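Glucose-6-phosphate dehydrogenase (Trypanosoma cruzi, PDB 5AQ1) catalyses the NADP-dependent oxidation of glucose 6-phosphate to 6-phosphogluconolactone, the entry step of the pentose phosphate pathway. Local coordinates at residues Pro342-Leu347 and Lys367-Arg372. Numbering follows the deposited sequence.
With BG6 (6-O-phosphono-beta-D-glucopyranose), chain F.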
# COMPACT_ATOMS: atom_id res chain seq x y z
N PRO B 342 -39.45 0.81 -16.40
CA PRO B 342 -38.17 0.95 -17.08
C PRO B 342 -37.68 -0.37 -17.67
O PRO B 342 -37.68 -1.40 -16.98
CB PRO B 342 -37.24 1.42 -15.96
CG PRO B 342 -37.80 0.79 -14.73
CD PRO B 342 -39.28 0.67 -14.94
N THR B 343 -37.27 -0.33 -18.93
CA THR B 343 -36.59 -1.45 -19.58
C THR B 343 -35.07 -1.25 -19.55
O THR B 343 -34.32 -2.15 -19.92
CB THR B 343 -37.07 -1.62 -21.03
OG1 THR B 343 -36.72 -0.47 -21.81
CG2 THR B 343 -38.58 -1.83 -21.08
N PHE B 344 -34.64 -0.06 -19.11
CA PHE B 344 -33.22 0.31 -19.05
C PHE B 344 -32.95 1.13 -17.79
O PHE B 344 -33.77 1.95 -17.39
CB PHE B 344 -32.86 1.13 -20.30
CG PHE B 344 -31.45 1.65 -20.30
CD1 PHE B 344 -31.13 2.85 -19.67
CD2 PHE B 344 -30.44 0.96 -20.96
CE1 PHE B 344 -29.83 3.33 -19.68
CE2 PHE B 344 -29.14 1.44 -20.98
CZ PHE B 344 -28.83 2.63 -20.33
N ALA B 345 -31.79 0.92 -17.17
CA ALA B 345 -31.40 1.69 -15.99
C ALA B 345 -29.89 1.71 -15.78
O ALA B 345 -29.24 0.66 -15.84
CB ALA B 345 -32.08 1.13 -14.76
N VAL B 346 -29.33 2.90 -15.56
CA VAL B 346 -27.96 3.05 -15.07
C VAL B 346 -28.03 3.61 -13.66
O VAL B 346 -28.69 4.62 -13.43
CB VAL B 346 -27.12 4.04 -15.90
CG1 VAL B 346 -25.67 4.02 -15.43
CG2 VAL B 346 -27.20 3.72 -17.37
N LEU B 347 -27.35 2.95 -12.73
CA LEU B 347 -27.29 3.39 -11.33
C LEU B 347 -25.85 3.69 -10.96
O LEU B 347 -24.93 3.02 -11.43
CB LEU B 347 -27.82 2.28 -10.42
CG LEU B 347 -29.32 2.25 -10.11
CD1 LEU B 347 -30.18 2.43 -11.34
CD2 LEU B 347 -29.66 0.94 -9.42
N LYS B 367 -32.74 -3.97 -21.80
CA LYS B 367 -33.23 -4.84 -22.87
C LYS B 367 -33.44 -3.98 -24.12
O LYS B 367 -33.44 -2.75 -24.04
CB LYS B 367 -34.53 -5.53 -22.45
CG LYS B 367 -34.34 -6.59 -21.37
CD LYS B 367 -35.66 -7.22 -20.95
CE LYS B 367 -35.47 -8.28 -19.87
NZ LYS B 367 -35.16 -9.63 -20.41
N ALA B 368 -33.59 -4.64 -25.27
CA ALA B 368 -33.73 -3.95 -26.56
C ALA B 368 -32.54 -3.03 -26.86
O ALA B 368 -32.73 -1.88 -27.28
CB ALA B 368 -35.05 -3.18 -26.61
N LEU B 369 -31.33 -3.54 -26.65
CA LEU B 369 -30.11 -2.78 -26.92
C LEU B 369 -29.36 -3.34 -28.14
O LEU B 369 -29.83 -4.28 -28.78
CB LEU B 369 -29.21 -2.78 -25.68
CG LEU B 369 -29.76 -2.04 -24.45
CD1 LEU B 369 -28.83 -2.25 -23.27
CD2 LEU B 369 -29.93 -0.55 -24.74
N GLU B 370 -28.20 -2.76 -28.47
CA GLU B 370 -27.44 -3.17 -29.66
C GLU B 370 -26.79 -4.56 -29.60
O GLU B 370 -26.47 -5.13 -30.64
CB GLU B 370 -26.37 -2.14 -30.09
CG GLU B 370 -25.91 -1.10 -29.07
CD GLU B 370 -25.30 -1.68 -27.81
OE1 GLU B 370 -24.10 -2.03 -27.82
OE2 GLU B 370 -26.02 -1.75 -26.80
N GLU B 371 -26.58 -5.10 -28.40
CA GLU B 371 -25.93 -6.40 -28.27
C GLU B 371 -26.36 -7.15 -27.02
O GLU B 371 -26.97 -6.58 -26.11
CB GLU B 371 -24.40 -6.23 -28.27
CG GLU B 371 -23.84 -5.39 -27.13
CD GLU B 371 -22.32 -5.34 -27.09
OE1 GLU B 371 -21.66 -6.03 -27.91
OE2 GLU B 371 -21.76 -4.60 -26.24
N ARG B 372 -26.04 -8.44 -27.00
CA ARG B 372 -26.14 -9.24 -25.79
C ARG B 372 -24.78 -9.20 -25.10
O ARG B 372 -23.77 -9.51 -25.71
CB ARG B 372 -26.52 -10.68 -26.13
CG ARG B 372 -26.58 -11.60 -24.92
CD ARG B 372 -27.55 -12.75 -25.14
NE ARG B 372 -27.61 -13.62 -23.97
CZ ARG B 372 -26.78 -14.63 -23.71
NH1 ARG B 372 -25.78 -14.93 -24.55
NH2 ARG B 372 -26.94 -15.35 -22.61
C1 BG6 F . -33.84 -13.84 -15.99
C2 BG6 F . -34.62 -12.54 -16.17
O1 BG6 F . -33.59 -14.09 -14.60
O5 BG6 F . -32.58 -13.75 -16.67
C3 BG6 F . -34.81 -12.27 -17.65
O2 BG6 F . -35.89 -12.63 -15.51
C4 BG6 F . -33.44 -12.22 -18.31
O3 BG6 F . -35.49 -11.03 -17.87
C5 BG6 F . -32.72 -13.54 -18.08
O4 BG6 F . -33.59 -11.96 -19.71
C6 BG6 F . -31.35 -13.56 -18.76
O6 BG6 F . -30.61 -14.72 -18.38
P BG6 F . -29.30 -15.15 -19.20
O1P BG6 F . -28.42 -13.92 -19.18
O2P BG6 F . -28.72 -16.30 -18.42
O3P BG6 F . -29.85 -15.51 -20.56
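The ring of Phe344 meets Leu369 through CD2, with one methyl of the leucine, its own CD2, coming in obliquely at 4.1 Å; the two side chains cross at about a right angle. The other flat group, the guanidinium of Arg372, has the sugar phosphate at its edge, near its plane, where NH2 lies 3.6 Å from O3P of BG6. The backbones of the two segments are tied by one hydrogen bond, from Lys367 N to Thr343 O, 3.1 Å long and fairly straight at 161°. That bond fixes the root of Lys367, whose side chain then leaves Thr343 behind: it runs extended as far as CE, then bends (chi4 -86°) to bring NZ to the glucose ring. There Lys367 NZ donates to BG6 O4 and O3, each at 2.9 Å, while Glu249 holds it in a salt bridge, so the ammonium group links substrate and carboxylate. Tyr487 OH, bonded to both Thr343 OG1 and Lys367 O, bridges the two segments a second time. Thr343 and Phe344 form a classic beta bulge opposite Gly316. In the large mixed sheet, strand 344-349 runs antiparallel between 313-319 and 361-366, and Lys367 begins the loop from 361-366 to 373-380. Ala497 of helix 495-504 packs against Phe344, whereas Lys367 touches Asp268 of helix 264-282, another residue of the glucose 6-phosphate pocket.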